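Local coordinates for Serine/threonine-protein kinase Tel1 (Chaetomium thermophilum, PDB 6SKY) that probably acts as a DNA damage sensor, a serine/threonine kinase of the ATM subfamily that phosphorylates [ST]-Q sites to activate checkpoint signalling, at residues F1592-S1597 with L1630-R1635. Sequence-based numbering, arbitrary orientation.
Sequences FNIPPS and LAWAGR
In the alpha solenoid of Tel1, segment 1592-1597, in the loop between helices 1578-1588 and 1606-1619, packs against helix 1627-1644 through Phe1592 and Ile1594 on one side and Trp1632 and Arg1635 on the other. Ile1594 is the apolar centre. Its CG1 lies anti to the backbone N (chi1 172°) and the chain stays extended, which carries CD1 to the helix. There Ile1594 CD1 lies 3.9 Å from Trp1632 N and 4.2 Å from Ala1631 CB. Ile1594 CD1 also sits over the centre of one face of the Arg1635 guanidinium, 3.8 Å from Arg1635 NH2. Phe1592 adds a second apolar touch, with CE2 3.9 Å from Trp1632 CB. The two aromatic side chains meet obliquely, the phenyl and the five-membered ring inclined at 46°.

Arg1635 bends at chi3 and turns its guanidinium to the loop carbonyls. Arg1635 NH2 donates to Pro1595 O at 3.0 Å, nearly in line with the carbonyl bond but tilted from the guanidinium plane. A weak bond runs from Arg1635 NH1 to Ser1597 O at 3.2 Å. NH1 of Arg1635 also forms a salt bridge with Asp1601, farther along the same loop, so one loop supplies both carbonyls and a carboxylate to this buried guanidinium.

Helix 1557-1569 packs on Phe1592 and Trp1632 through Leu1562. Helix 1606-1619 meets Trp1632 through Val1616, and His2060 of helix 2052-2070 touches both Ile1594 and Arg1635.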
loop_
_atom_site.group_PDB
_atom_site.type_symbol
_atom_site.label_atom_id
_atom_site.label_comp_id
_atom_site.label_asym_id
_atom_site.label_seq_id
_atom_site.Cartn_x
_atom_site.Cartn_y
_atom_site.Cartn_z
ATOM N N PHE A 1592 28.553 -48.068 -17.258
ATOM C CA PHE A 1592 27.272 -48.140 -16.578
ATOM C C PHE A 1592 26.151 -48.317 -17.592
ATOM O O PHE A 1592 26.362 -48.291 -18.805
ATOM C CB PHE A 1592 27.054 -46.884 -15.727
ATOM C CG PHE A 1592 26.129 -47.083 -14.564
ATOM C CD1 PHE A 1592 26.530 -47.798 -13.466
ATOM C CD2 PHE A 1592 24.868 -46.531 -14.564
ATOM C CE1 PHE A 1592 25.685 -47.973 -12.402
ATOM C CE2 PHE A 1592 24.029 -46.707 -13.504
ATOM C CZ PHE A 1592 24.439 -47.424 -12.422
ATOM N N ASN A 1593 24.943 -48.506 -17.074
ATOM C CA ASN A 1593 23.768 -48.685 -17.917
ATOM C C ASN A 1593 22.579 -48.102 -17.161
ATOM O O ASN A 1593 21.993 -48.777 -16.311
ATOM C CB ASN A 1593 23.560 -50.154 -18.248
ATOM C CG ASN A 1593 22.305 -50.399 -19.045
ATOM O OD1 ASN A 1593 22.329 -50.400 -20.273
ATOM N ND2 ASN A 1593 21.197 -50.618 -18.352
ATOM N N ILE A 1594 22.232 -46.862 -17.470
ATOM C CA ILE A 1594 21.129 -46.195 -16.778
ATOM C C ILE A 1594 19.813 -46.633 -17.415
ATOM O O ILE A 1594 19.696 -46.609 -18.649
ATOM C CB ILE A 1594 21.300 -44.679 -16.832
ATOM C CG1 ILE A 1594 20.070 -43.966 -16.288
ATOM C CG2 ILE A 1594 21.603 -44.214 -18.239
ATOM C CD1 ILE A 1594 20.169 -42.463 -16.377
ATOM N N PRO A 1595 18.827 -47.061 -16.628
ATOM C CA PRO A 1595 17.580 -47.540 -17.213
ATOM C C PRO A 1595 16.881 -46.430 -17.970
ATOM O O PRO A 1595 16.984 -45.245 -17.604
ATOM C CB PRO A 1595 16.764 -47.983 -15.993
ATOM C CG PRO A 1595 17.746 -48.170 -14.914
ATOM C CD PRO A 1595 18.844 -47.203 -15.166
ATOM N N PRO A 1596 16.153 -46.765 -19.032
ATOM C CA PRO A 1596 15.460 -45.725 -19.800
ATOM C C PRO A 1596 14.419 -45.005 -18.966
ATOM O O PRO A 1596 14.460 -43.781 -18.823
ATOM C CB PRO A 1596 14.817 -46.508 -20.951
ATOM C CG PRO A 1596 14.696 -47.897 -20.445
ATOM C CD PRO A 1596 15.869 -48.114 -19.545
ATOM N N SER A 1597 13.494 -45.766 -18.398
ATOM C CA SER A 1597 12.441 -45.219 -17.563
ATOM C C SER A 1597 12.949 -45.084 -16.133
ATOM O O SER A 1597 14.142 -45.222 -15.856
ATOM C CB SER A 1597 11.198 -46.098 -17.638
ATOM O OG SER A 1597 10.289 -45.772 -16.604
ATOM N N LEU A 1630 27.279 -40.796 -14.233
ATOM C CA LEU A 1630 27.026 -39.411 -13.858
ATOM C C LEU A 1630 25.612 -38.986 -14.210
ATOM O O LEU A 1630 25.009 -38.204 -13.475
ATOM C CB LEU A 1630 28.030 -38.483 -14.524
ATOM C CG LEU A 1630 29.428 -38.518 -13.934
ATOM C CD1 LEU A 1630 30.187 -37.307 -14.371
ATOM C CD2 LEU A 1630 29.363 -38.582 -12.441
ATOM N N ALA A 1631 25.058 -39.494 -15.307
ATOM C CA ALA A 1631 23.660 -39.211 -15.604
ATOM C C ALA A 1631 22.742 -39.815 -14.554
ATOM O O ALA A 1631 21.778 -39.178 -14.124
ATOM C CB ALA A 1631 23.297 -39.729 -16.988
ATOM N N TRP A 1632 23.026 -41.042 -14.119
ATOM C CA TRP A 1632 22.211 -41.660 -13.078
ATOM C C TRP A 1632 22.328 -40.904 -11.756
ATOM O O TRP A 1632 21.329 -40.702 -11.053
ATOM C CB TRP A 1632 22.615 -43.121 -12.918
ATOM C CG TRP A 1632 21.890 -43.841 -11.850
ATOM C CD1 TRP A 1632 20.664 -44.414 -11.938
ATOM C CD2 TRP A 1632 22.350 -44.081 -10.522
ATOM N NE1 TRP A 1632 20.324 -44.984 -10.743
ATOM C CE2 TRP A 1632 21.348 -44.794 -9.857
ATOM C CE3 TRP A 1632 23.510 -43.753 -9.830
ATOM C CZ2 TRP A 1632 21.471 -45.184 -8.541
ATOM C CZ3 TRP A 1632 23.628 -44.138 -8.531
ATOM C CH2 TRP A 1632 22.617 -44.845 -7.894
ATOM N N ALA A 1633 23.535 -40.472 -11.403
ATOM C CA ALA A 1633 23.718 -39.708 -10.179
ATOM C C ALA A 1633 23.006 -38.370 -10.255
ATOM O O ALA A 1633 22.460 -37.893 -9.257
ATOM C CB ALA A 1633 25.202 -39.502 -9.904
ATOM N N GLY A 1634 23.003 -37.745 -11.429
ATOM C CA GLY A 1634 22.241 -36.525 -11.598
ATOM C C GLY A 1634 20.754 -36.748 -11.462
ATOM O O GLY A 1634 20.049 -35.925 -10.895
ATOM N N ARG A 1635 20.257 -37.863 -11.979
ATOM C CA ARG A 1635 18.841 -38.164 -11.821
ATOM C C ARG A 1635 18.475 -38.346 -10.353
ATOM O O ARG A 1635 17.438 -37.856 -9.897
ATOM C CB ARG A 1635 18.492 -39.405 -12.624
ATOM C CG ARG A 1635 17.065 -39.486 -13.029
ATOM C CD ARG A 1635 16.719 -40.902 -13.354
ATOM N NE ARG A 1635 16.612 -41.146 -14.782
ATOM C CZ ARG A 1635 16.456 -42.353 -15.307
ATOM N NH1 ARG A 1635 16.405 -43.412 -14.520
ATOM N NH2 ARG A 1635 16.359 -42.500 -16.616
#